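Local coordinates for protein SPI-1 type 3 secretion system secretin (Salmonella enterica subsp. enterica serovar Typhimurium, PDB 4G08) that forms a ring-shaped multimeric pore in the outer membrane as part of the type III secretion system that injects effector proteins into host cells, at residues F26-M30 / L61-L65; I80-D84 / G132-Y136; F103-L107 / M139-A144. All coordinates share one frame; numbering follows the deposited sequence. Where two conformers were deposited one is given.

In the fold
The modelled chain is an N-terminal periplasmic piece of the secretin, an N0 domain followed by a second small domain, and the three contacts run along its length. From the N terminus, helix 58-69 comes back to pack on helix 23-30, closing contact 1 inside the N0 domain. Contact 2 opens afterwards at strand 80-84 and closes at the start of helix 134-150, bridging the two domains. Contact 3 joins helix 100-109 to that same helix, so contacts 2 and 3 cross along the chain. Contacts 1 and 2 touch through Ile82, whose CD1 lies 3.3 Å from Phe27 CG. The centres of contacts 1 and 3 are about 27 Å apart.

Contact 1: residues F26-M30 / L61-L65; sequences FFDAM and LLEKL
The helical layer of the N0 domain is joined here, where Phe26, Phe27 and Met30 of helix 23-30 meet Leu61, Leu62 and Leu65 of helix 58-69. The short axes run nearly antiparallel, at 161°, and stay 13.1 Å apart, so long side chains do all the touching. With CG anti to its backbone N (chi1 176°), Phe26 sends its ring straight across the gap. Its CE2 meets Leu65 CD1 at 3.5 Å, while Leu61 CD2 comes to the edge of the ring, near its plane, 4.1 Å from CZ. Phe27 has a different rotamer, CG beside the backbone N, yet its ring also ends at helix 58-69, with CE1 3.5 Å from Leu62 CD2. The two rings also meet each other: Phe26 CD2 stands over the centre of the Phe27 ring. Met30 is extended as far as its sulfur and then bends at chi3 (-60°). This turn takes CE to 3.9 Å from Leu61 CD2, and SD lies 4.1 Å from Leu62 CG. No hydrogen bond crosses between the segments; the grip is apolar throughout. Phe53 meets the Phe26 ring edge-to-face. Two helices whose side chains meet across a wide gap form part of the hydrophobic core, flanked by strand 48-50 through Ile49, which touches Phe26 and Leu65, and by strand 80-84 through Ile82, which Phe27 and Leu62 reach, as in the α/β fold of a secretin N0 domain.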
ATOM      1  N   PHE A  26       6.151  -4.850  17.501  1.00 18.07           N
ATOM      2  CA  PHE A  26       7.242  -4.127  16.877  1.00 20.06           C
ATOM      3  C   PHE A  26       6.759  -2.845  16.211  1.00 16.27           C
ATOM      4  O   PHE A  26       7.307  -1.770  16.449  1.00 19.16           O
ATOM      5  CB  PHE A  26       7.929  -5.011  15.854  1.00 14.22           C
ATOM      6  CG  PHE A  26       8.998  -4.312  15.088  1.00 20.01           C
ATOM      7  CD1 PHE A  26      10.237  -4.094  15.656  1.00 19.66           C
ATOM      8  CD2 PHE A  26       8.717  -3.752  13.866  1.00 18.26           C
ATOM      9  CE1 PHE A  26      11.202  -3.386  14.976  1.00 22.77           C
ATOM     10  CE2 PHE A  26       9.687  -3.086  13.162  1.00 24.29           C
ATOM     11  CZ  PHE A  26      10.924  -2.881  13.730  1.00 18.83           C
ATOM     12  N   PHE A  27       5.729  -2.947  15.381  1.00 17.94           N
ATOM     13  CA  PHE A  27       5.241  -1.760  14.689  1.00 18.67           C
ATOM     14  C   PHE A  27       4.530  -0.776  15.597  1.00 23.65           C
ATOM     15  O   PHE A  27       4.626   0.428  15.382  1.00 22.30           O
ATOM     16  CB  PHE A  27       4.350  -2.126  13.517  1.00 14.49           C
ATOM     17  CG  PHE A  27       5.106  -2.611  12.338  1.00 17.65           C
ATOM     18  CD1 PHE A  27       6.086  -1.831  11.763  1.00 19.72           C
ATOM     19  CD2 PHE A  27       4.953  -3.908  11.910  1.00 19.06           C
ATOM     20  CE1 PHE A  27       6.844  -2.313  10.722  1.00 24.63           C
ATOM     21  CE2 PHE A  27       5.714  -4.404  10.878  1.00 20.88           C
ATOM     22  CZ  PHE A  27       6.654  -3.602  10.272  1.00 29.86           C
ATOM     23  N   ASP A  28       3.970  -1.260  16.699  1.00 21.54           N
ATOM     24  CA  ASP A  28       3.498  -0.351  17.736  1.00 25.09           C
ATOM     25  C   ASP A  28       4.651   0.471  18.284  1.00 24.87           C
ATOM     26  O   ASP A  28       4.519   1.676  18.494  1.00 27.77           O
ATOM     27  CB  ASP A  28       2.823  -1.109  18.874  1.00 29.05           C
ATOM     28  CG  ASP A  28       1.393  -1.478  18.552  1.00 37.54           C
ATOM     29  OD1 ASP A  28       0.862  -0.983  17.535  1.00 39.56           O
ATOM     30  OD2 ASP A  28       0.814  -2.307  19.284  1.00 40.17           O
ATOM     31  N   ALA A  29       5.797  -0.171  18.464  1.00 24.79           N
ATOM     32  CA  ALA A  29       6.980   0.519  18.960  1.00 24.36           C
ATOM     33  C   ALA A  29       7.444   1.582  17.973  1.00 26.98           C
ATOM     34  O   ALA A  29       7.759   2.707  18.360  1.00 24.55           O
ATOM     35  CB  ALA A  29       8.093  -0.474  19.227  1.00 22.40           C
ATOM     36  N   MET A  30       7.430   1.244  16.692  1.00 25.02           N
ATOM     37  CA  MET A  30       7.799   2.204  15.662  1.00 23.56           C
ATOM     38  C   MET A  30       6.873   3.421  15.660  1.00 25.92           C
ATOM     39  O   MET A  30       7.297   4.541  15.375  1.00 35.13           O
ATOM     40  CB  MET A  30       7.779   1.547  14.288  1.00 23.87           C
ATOM     41  CG  MET A  30       7.686   2.581  13.188  1.00 32.98           C
ATOM     42  SD  MET A  30       7.485   1.896  11.540  1.00 34.09           S
ATOM     43  CE  MET A  30       8.985   0.934  11.480  1.00 26.29           C
ATOM     44  N   LEU A  61      12.924   2.024   6.959  1.00 16.72           N
ATOM     45  CA  LEU A  61      12.863   0.757   7.672  1.00 22.44           C
ATOM     46  C   LEU A  61      11.710  -0.098   7.179  1.00 18.13           C
ATOM     47  O   LEU A  61      11.845  -1.308   7.012  1.00 20.66           O
ATOM     48  CB  LEU A  61      12.704   1.002   9.163  1.00 23.02           C
ATOM     49  CG  LEU A  61      12.830  -0.274   9.983  1.00 21.62           C
ATOM     50  CD1 LEU A  61      14.127  -0.982   9.649  1.00 25.74           C
ATOM     51  CD2 LEU A  61      12.755   0.043  11.460  1.00 25.16           C
ATOM     52  N   LEU A  62      10.558   0.529   6.995  1.00 20.33           N
ATOM     53  CA  LEU A  62       9.401  -0.173   6.480  1.00 20.74           C
ATOM     54  C   LEU A  62       9.688  -0.801   5.132  1.00 23.08           C
ATOM     55  O   LEU A  62       9.231  -1.908   4.848  1.00 19.10           O
ATOM     56  CB  LEU A  62       8.231   0.783   6.349  1.00 24.78           C
ATOM     57  CG  LEU A  62       7.394   0.899   7.611  1.00 23.66           C
ATOM     58  CD1 LEU A  62       6.468   2.081   7.481  1.00 25.64           C
ATOM     59  CD2 LEU A  62       6.594  -0.367   7.825  1.00 28.37           C
ATOM     60  N   GLU A  63      10.367  -0.064   4.265  1.00 20.48           N
ATOM     61  CA  GLU A  63      10.683  -0.596   2.953  1.00 19.38           C
ATOM     62  C   GLU A  63      11.616  -1.785   3.065  1.00 18.24           C
ATOM     63  O   GLU A  63      11.419  -2.798   2.405  1.00 18.58           O
ATOM     64  CB  GLU A  63      11.306   0.472   2.067  1.00 24.23           C
ATOM     65  CG  GLU A  63      10.358   1.606   1.745  1.00 34.83           C
ATOM     66  CD  GLU A  63       9.890   1.588   0.301  1.00 53.15           C
ATOM     67  OE1 GLU A  63       8.966   2.363  -0.029  1.00 47.28           O
ATOM     68  OE2 GLU A  63      10.476   0.840  -0.514  1.00 55.18           O
ATOM     69  N   LYS A  64      12.626  -1.678   3.920  1.00 17.79           N
ATOM     70  CA  LYS A  64      13.584  -2.758   4.050  1.00 14.35           C
ATOM     71  C   LYS A  64      12.953  -3.995   4.679  1.00 14.76           C
ATOM     72  O   LYS A  64      13.136  -5.115   4.196  1.00 18.41           O
ATOM     73  CB  LYS A  64      14.768  -2.308   4.885  1.00 19.04           C
ATOM     74  CG  LYS A  64      15.942  -3.248   4.761  1.00 22.76           C
ATOM     75  CD  LYS A  64      17.176  -2.667   5.404  1.00 34.70           C
ATOM     76  CE  LYS A  64      17.311  -3.200   6.811  1.00 40.24           C
ATOM     77  NZ  LYS A  64      18.659  -2.935   7.371  1.00 34.17           N
ATOM     78  N   LEU A  65      12.202  -3.800   5.755  1.00 14.82           N
ATOM     79  CA  LEU A  65      11.568  -4.930   6.421  1.00 14.65           C
ATOM     80  C   LEU A  65      10.527  -5.584   5.528  1.00 17.95           C
ATOM     81  O   LEU A  65      10.260  -6.777   5.647  1.00 18.50           O
ATOM     82  CB  LEU A  65      10.922  -4.505   7.736  1.00 19.50           C
ATOM     83  CG  LEU A  65      11.910  -4.089   8.818  1.00 21.90           C
ATOM     84  CD1 LEU A  65      11.188  -3.707  10.095  1.00 19.06           C
ATOM     85  CD2 LEU A  65      12.928  -5.186   9.079  1.00 21.62           C
TER

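Contact 2: residues I80-D84 / G132-Y136; sequences IYIYD and GPPVY
Tyr83 of strand 80-84 lays its ring against Pro134, at the start of helix 134-150, in a CH-pi contact. Pro134 CD stands 3.6 Å from the ring centroid and only 10° off the normal, and CG follows over CE2. Tyr81 and Tyr83, two apart in the strand, point to the same side, and their shared chi1 near -55°, with CG anti to the carbonyl carbon, turns both rings alike. Pro133, at the N-cap position, comes across the Tyr83 side chain and brings CB to 3.6 Å from Tyr83 CE1. Beyond the ring, the Tyr83 hydroxyl OH accepts a weak, bent hydrogen bond from Val135 N, 3.4 Å long, in the first turn of the helix. Val135 holds CG1 between its backbone N and carbonyl carbon (chi1 64°). That methyl makes a second CH-pi contact over a face of the Tyr81 ring, offset toward the rim, 4.0 Å from Tyr81 CG, and also borders Tyr83 OH. The Tyr81 hydroxyl itself is hydrogen-bonded to Asp76. Strand 80-84 is the middle strand of its sheet, between 38-40 and 71-75; Tyr74 of the latter touches Pro133 and Val135, so the N-terminal end of helix 134-150 rests against the N0 sheet.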
ATOM      1  N   ILE A  80      -0.911   4.149   8.690  1.00 11.47           N
ATOM      2  CA  ILE A  80      -0.046   3.212   7.984  1.00 11.87           C
ATOM      3  C   ILE A  80      -0.601   1.799   8.116  1.00 15.74           C
ATOM      4  O   ILE A  80      -0.917   1.348   9.218  1.00 13.92           O
ATOM      5  CB  ILE A  80       1.390   3.246   8.538  1.00 13.05           C
ATOM      6  CG1 ILE A  80       2.002   4.632   8.327  1.00 19.61           C
ATOM      7  CG2 ILE A  80       2.248   2.181   7.871  1.00 15.52           C
ATOM      8  CD1 ILE A  80       3.377   4.794   8.934  1.00 20.70           C
ATOM      9  N   TYR A  81      -0.764   1.119   6.995  1.00 13.39           N
ATOM     10  CA  TYR A  81      -1.308  -0.230   6.968  1.00 11.10           C
ATOM     11  C   TYR A  81      -0.219  -1.195   6.563  1.00 13.35           C
ATOM     12  O   TYR A  81       0.445  -1.006   5.616  1.00 13.48           O
ATOM     13  CB  TYR A  81      -2.492  -0.351   5.995  1.00 12.69           C
ATOM     14  CG  TYR A  81      -3.612   0.614   6.237  1.00 18.56           C
ATOM     15  CD1 TYR A  81      -3.494   1.924   5.856  1.00 17.59           C
ATOM     16  CD2 TYR A  81      -4.790   0.223   6.804  1.00 23.43           C
ATOM     17  CE1 TYR A  81      -4.465   2.793   6.063  1.00 25.05           C
ATOM     18  CE2 TYR A  81      -5.780   1.121   7.007  1.00 22.56           C
ATOM     19  CZ  TYR A  81      -5.608   2.403   6.635  1.00 26.06           C
ATOM     20  OH  TYR A  81      -6.579   3.353   6.798  1.00 42.60           O
ATOM     21  N   ILE A  82      -0.092  -2.255   7.320  1.00 10.37           N
ATOM     22  CA  ILE A  82       0.901  -3.289   7.070  1.00  8.93           C
ATOM     23  C   ILE A  82       0.228  -4.651   6.934  1.00  9.65           C
ATOM     24  O   ILE A  82      -0.611  -5.033   7.751  1.00 12.95           O
ATOM     25  CB  ILE A  82       1.946  -3.343   8.199  1.00 11.50           C
ATOM     26  CG1 ILE A  82       2.702  -2.013   8.272  1.00 15.78           C
ATOM     27  CG2 ILE A  82       2.921  -4.491   7.968  1.00 15.42           C
ATOM     28  CD1 ILE A  82       3.414  -1.784   9.584  1.00 20.78           C
ATOM     29  N   TYR A  83       0.561  -5.343   5.850  1.00 12.43           N
ATOM     30  CA  TYR A  83       0.012  -6.662   5.561  1.00 14.77           C
ATOM     31  C   TYR A  83       1.134  -7.634   5.272  1.00 10.83           C
ATOM     32  O   TYR A  83       2.196  -7.234   4.806  1.00 12.19           O
ATOM     33  CB  TYR A  83      -0.878  -6.625   4.323  1.00 12.46           C
ATOM     34  CG  TYR A  83      -2.007  -5.643   4.391  1.00 10.98           C
ATOM     35  CD1 TYR A  83      -1.827  -4.344   3.957  1.00 13.06           C
ATOM     36  CD2 TYR A  83      -3.296  -6.072   4.666  1.00 11.92           C
ATOM     37  CE1 TYR A  83      -2.870  -3.456   3.929  1.00 15.84           C
ATOM     38  CE2 TYR A  83      -4.354  -5.197   4.609  1.00 15.82           C
ATOM     39  CZ  TYR A  83      -4.131  -3.889   4.239  1.00 17.23           C
ATOM     40  OH  TYR A  83      -5.169  -2.998   4.158  1.00 23.84           O
ATOM     41  N   ASP A  84       0.809  -8.920   5.347  1.00 14.74           N
ATOM     42  CA  ASP A  84       1.664  -9.977   4.825  1.00 15.34           C
ATOM     43  C   ASP A  84       1.584  -9.954   3.309  1.00 15.47           C
ATOM     44  O   ASP A  84       0.531  -9.679   2.746  1.00 14.96           O
ATOM     45  CB  ASP A  84       1.185 -11.333   5.355  1.00 16.04           C
ATOM     46  CG  ASP A  84       2.173 -12.451   5.083  1.00 34.71           C
ATOM     47  OD1 ASP A  84       3.190 -12.533   5.813  1.00 32.85           O
ATOM     48  OD2 ASP A  84       1.815 -13.381   4.329  1.00 25.92           O
ATOM     49  N   GLY A 132      -1.433  -4.937  -4.865  1.00 13.29           N
ATOM     50  CA  GLY A 132      -0.888  -4.285  -3.695  1.00 14.20           C
ATOM     51  C   GLY A 132      -1.767  -4.456  -2.488  1.00 16.94           C
ATOM     52  O   GLY A 132      -2.663  -5.296  -2.473  1.00 17.60           O
ATOM     53  N   PRO A 133      -1.538  -3.623  -1.477  1.00 12.94           N
ATOM     54  CA  PRO A 133      -2.297  -3.728  -0.244  1.00 14.32           C
ATOM     55  C   PRO A 133      -3.776  -3.543  -0.507  1.00 16.60           C
ATOM     56  O   PRO A 133      -4.165  -2.668  -1.273  1.00 16.63           O
ATOM     57  CB  PRO A 133      -1.770  -2.573   0.603  1.00 13.56           C
ATOM     58  CG  PRO A 133      -0.441  -2.242   0.046  1.00 17.40           C
ATOM     59  CD  PRO A 133      -0.397  -2.702  -1.374  1.00 15.99           C
ATOM     60  N   PRO A 134      -4.611  -4.304   0.200  1.00 17.66           N
ATOM     61  CA  PRO A 134      -6.035  -4.227  -0.034  1.00 18.80           C
ATOM     62  C   PRO A 134      -6.595  -2.813   0.080  1.00 18.14           C
ATOM     63  O   PRO A 134      -7.335  -2.365  -0.793  1.00 17.81           O
ATOM     64  CB  PRO A 134      -6.601  -5.123   1.058  1.00 21.35           C
ATOM     65  CG  PRO A 134      -5.558  -6.169   1.234  1.00 18.79           C
ATOM     66  CD  PRO A 134      -4.238  -5.513   0.951  1.00 20.12           C
ATOM     67  N   VAL A 135      -6.186  -2.077   1.097  1.00 16.41           N
ATOM     68  CA  VAL A 135      -6.698  -0.732   1.250  1.00 15.46           C
ATOM     69  C   VAL A 135      -6.346   0.153   0.045  1.00 17.41           C
ATOM     70  O   VAL A 135      -7.136   1.007  -0.360  1.00 17.37           O
ATOM     71  CB  VAL A 135      -6.157  -0.084   2.517  1.00 19.07           C
ATOM     72  CG1 VAL A 135      -4.654   0.055   2.408  1.00 19.91           C
ATOM     73  CG2 VAL A 135      -6.815   1.262   2.722  1.00 24.96           C
ATOM     74  N   TYR A 136      -5.185  -0.085  -0.552  1.00 13.95           N
ATOM     75  CA  TYR A 136      -4.761   0.660  -1.742  1.00 15.74           C
ATOM     76  C   TYR A 136      -5.568   0.272  -2.977  1.00 12.69           C
ATOM     77  O   TYR A 136      -6.072   1.129  -3.707  1.00 14.52           O
ATOM     78  CB  TYR A 136      -3.276   0.419  -1.996  1.00 14.24           C
ATOM     79  CG  TYR A 136      -2.745   1.091  -3.228  1.00 12.73           C
ATOM     80  CD1 TYR A 136      -2.628   2.468  -3.298  1.00 17.98           C
ATOM     81  CD2 TYR A 136      -2.243   0.338  -4.269  1.00 16.59           C
ATOM     82  CE1 TYR A 136      -2.132   3.076  -4.428  1.00 19.16           C
ATOM     83  CE2 TYR A 136      -1.713   0.930  -5.380  1.00 14.28           C
ATOM     84  CZ  TYR A 136      -1.670   2.295  -5.459  1.00 17.40           C
ATOM     85  OH  TYR A 136      -1.050   2.864  -6.545  1.00 23.83           O
TER

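Contact 3: residues F103-L107 / M139-A144; sequences FNNFL and MVVNAA
Phe103 of helix 100-109 drives its ring against the backbone of helix 134-150 at Ala143 and Ala144, where small residues let it come close. Its CZ lies 3.6 Å from Ala144 N and 3.7 Å from Ala144 CB, and CE1 is 3.9 Å from Ala143 CB. At the ring's edge, near its plane, sits Val140 O, 3.8 Å from CZ; that carbonyl is already engaged by Ala144 N within the helix. The ring reaches this place because CG is anti to the backbone N (chi1 -178°). One turn on, Leu107 packs alongside, its CG over a face of the Phe103 ring, offset toward the rim. Leu107 CD2 continues across to Ala143 CB at 4.0 Å and to Met139 SD at 4.2 Å, while its other methyl approaches Val140 more loosely. In the next shell, Leu95, Leu119 and Met147 border Phe103, and Leu112 touches Met139. The backbone of Leu107 is hydrogen-bonded to that of Tyr113. The two short axes are 11.3 Å apart at an angle of 122°. This helix pair belongs to the short type II/III secretion domain, with its antiparallel sheet of 89-94, 127-132 and 120-121; helix 134-150 also meets strand 89-94, where Val93 touches Val141 and Ala144.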
ATOM      1  N   PHE A 103      -5.585   8.853 -15.902  1.00 21.97           N
ATOM      2  CA  PHE A 103      -5.977   8.255 -14.633  1.00 15.55           C
ATOM      3  C   PHE A 103      -4.804   8.141 -13.661  1.00 17.25           C
ATOM      4  O   PHE A 103      -4.892   8.569 -12.512  1.00 19.43           O
ATOM      5  CB  PHE A 103      -6.587   6.885 -14.876  1.00 18.60           C
ATOM      6  CG  PHE A 103      -7.053   6.216 -13.632  1.00 18.44           C
ATOM      7  CD1 PHE A 103      -8.044   6.790 -12.864  1.00 17.55           C
ATOM      8  CD2 PHE A 103      -6.415   5.087 -13.166  1.00 16.57           C
ATOM      9  CE1 PHE A 103      -8.458   6.196 -11.697  1.00 16.00           C
ATOM     10  CE2 PHE A 103      -6.788   4.515 -11.976  1.00 16.21           C
ATOM     11  CZ  PHE A 103      -7.814   5.068 -11.242  1.00 14.65           C
ATOM     12  N   ASN A 104      -3.659   7.732 -14.189  1.00 18.61           N
ATOM     13  CA  ASN A 104      -2.421   7.700 -13.428  1.00 19.81           C
ATOM     14  C   ASN A 104      -2.105   9.053 -12.824  1.00 20.56           C
ATOM     15  O   ASN A 104      -1.805   9.160 -11.636  1.00 22.28           O
ATOM     16  CB  ASN A 104      -1.274   7.318 -14.347  1.00 23.93           C
ATOM     17  CG  ASN A 104      -0.810   5.903 -14.137  1.00 29.30           C
ATOM     18  OD1 ASN A 104      -0.389   5.525 -13.043  1.00 34.29           O
ATOM     19  ND2 ASN A 104      -0.778   5.141 -15.216  1.00 37.19           N
ATOM     20  N   ASN A 105      -2.073  10.073 -13.669  1.00 23.27           N
ATOM     21  CA  ASN A 105      -1.771  11.412 -13.193  1.00 24.14           C
ATOM     22  C   ASN A 105      -2.754  11.859 -12.140  1.00 21.52           C
ATOM     23  O   ASN A 105      -2.383  12.510 -11.168  1.00 26.46           O
ATOM     24  CB  ASN A 105      -1.787  12.396 -14.341  1.00 23.85           C
ATOM     25  CG  ASN A 105      -0.622  12.202 -15.270  1.00 29.98           C
ATOM     26  OD1 ASN A 105       0.343  11.516 -14.935  1.00 33.58           O
ATOM     27  ND2 ASN A 105      -0.734  12.739 -16.474  1.00 35.59           N
ATOM     28  N   PHE A 106      -4.002  11.456 -12.301  1.00 21.53           N
ATOM     29  CA  PHE A 106      -5.016  11.821 -11.347  1.00 21.85           C
ATOM     30  C   PHE A 106      -4.696  11.226  -9.979  1.00 24.09           C
ATOM     31  O   PHE A 106      -4.765  11.917  -8.961  1.00 24.54           O
ATOM     32  CB  PHE A 106      -6.370  11.338 -11.835  1.00 22.16           C
ATOM     33  CG  PHE A 106      -7.451  11.468 -10.824  1.00 21.45           C
ATOM     34  CD1 PHE A 106      -7.936  12.714 -10.473  1.00 29.32           C
ATOM     35  CD2 PHE A 106      -7.888  10.367 -10.132  1.00 25.21           C
ATOM     36  CE1 PHE A 106      -8.923  12.844  -9.524  1.00 32.05           C
ATOM     37  CE2 PHE A 106      -8.853  10.489  -9.159  1.00 33.44           C
ATOM     38  CZ  PHE A 106      -9.372  11.730  -8.853  1.00 32.37           C
ATOM     39  N   LEU A 107      -4.303   9.956  -9.954  1.00 17.54           N
ATOM     40  CA  LEU A 107      -3.941   9.317  -8.695  1.00 17.17           C
ATOM     41  C   LEU A 107      -2.728  10.001  -8.090  1.00 23.21           C
ATOM     42  O   LEU A 107      -2.597  10.075  -6.869  1.00 24.36           O
ATOM     43  CB  LEU A 107      -3.626   7.842  -8.897  1.00 20.65           C
ATOM     44  CG  LEU A 107      -4.789   6.981  -9.364  1.00 18.52           C
ATOM     45  CD1 LEU A 107      -4.308   5.550  -9.478  1.00 20.26           C
ATOM     46  CD2 LEU A 107      -5.947   7.085  -8.390  1.00 22.77           C
ATOM     47  N   MET A 139      -9.051   1.535  -3.111  1.00 13.16           N
ATOM     48  CA  MET A 139      -9.045   2.914  -3.547  1.00 15.23           C
ATOM     49  C   MET A 139      -8.895   3.002  -5.057  1.00 16.72           C
ATOM     50  O   MET A 139      -9.598   3.766  -5.711  1.00 11.79           O
ATOM     51  CB  MET A 139      -7.906   3.655  -2.861  1.00 16.22           C
ATOM     52  CG  MET A 139      -7.887   5.150  -3.105  1.00 19.64           C
ATOM     53  SD  MET A 139      -6.909   5.604  -4.541  1.00 19.53           S
ATOM     54  CE  MET A 139      -5.367   4.837  -4.084  1.00 19.71           C
ATOM     55  N   VAL A 140      -7.995   2.214  -5.633  1.00 13.62           N
ATOM     56  CA  VAL A 140      -7.737   2.354  -7.060  1.00  8.35           C
ATOM     57  C   VAL A 140      -8.960   1.943  -7.861  1.00 11.38           C
ATOM     58  O   VAL A 140      -9.364   2.619  -8.804  1.00 13.62           O
ATOM     59  CB  VAL A 140      -6.536   1.521  -7.515  1.00 11.58           C
ATOM     60  CG1 VAL A 140      -6.483   1.508  -9.027  1.00 13.52           C
ATOM     61  CG2 VAL A 140      -5.251   2.096  -6.950  1.00 11.86           C
ATOM     62  N   VAL A 141      -9.580   0.857  -7.436  1.00 13.65           N
ATOM     63  CA  VAL A 141     -10.791   0.379  -8.067  1.00 15.53           C
ATOM     64  C   VAL A 141     -11.922   1.391  -7.947  1.00 17.40           C
ATOM     65  O   VAL A 141     -12.613   1.668  -8.927  1.00 16.26           O
ATOM     66  CB  VAL A 141     -11.222  -0.933  -7.418  1.00 20.54           C
ATOM     67  CG1 VAL A 141     -12.616  -1.318  -7.875  1.00 21.56           C
ATOM     68  CG2 VAL A 141     -10.219  -2.017  -7.757  1.00 17.68           C
ATOM     69  N   ASN A 142     -12.146   1.924  -6.751  1.00 14.23           N
ATOM     70  CA  ASN A 142     -13.171   2.949  -6.618  0.56 18.03           C
ATOM     71  C   ASN A 142     -12.860   4.136  -7.506  1.00 17.53           C
ATOM     72  O   ASN A 142     -13.769   4.689  -8.117  1.00 18.28           O
ATOM     73  CB  ASN A 142     -13.368   3.408  -5.177  0.56 18.93           C
ATOM     74  CG  ASN A 142     -14.425   4.491  -5.055  0.56 18.14           C
ATOM     75  OD1 ASN A 142     -15.581   4.293  -5.440  0.56 18.80           O
ATOM     76  ND2 ASN A 142     -14.000   5.685  -4.659  0.56 15.47           N
ATOM     77  N   ALA A 143     -11.616   4.592  -7.509  1.00 14.29           N
ATOM     78  CA  ALA A 143     -11.292   5.777  -8.280  1.00 14.92           C
ATOM     79  C   ALA A 143     -11.547   5.535  -9.760  1.00 14.73           C
ATOM     80  O   ALA A 143     -12.106   6.387 -10.447  1.00 13.38           O
ATOM     81  CB  ALA A 143      -9.855   6.190  -8.053  1.00 15.40           C
ATOM     82  N   ALA A 144     -11.167   4.363 -10.248  1.00 13.77           N
ATOM     83  CA  ALA A 144     -11.365   4.055 -11.655  1.00 12.98           C
ATOM     84  C   ALA A 144     -12.849   3.966 -11.979  1.00 18.57           C
ATOM     85  O   ALA A 144     -13.290   4.421 -13.034  1.00 17.20           O
ATOM     86  CB  ALA A 144     -10.666   2.760 -12.017  1.00 15.51           C
TER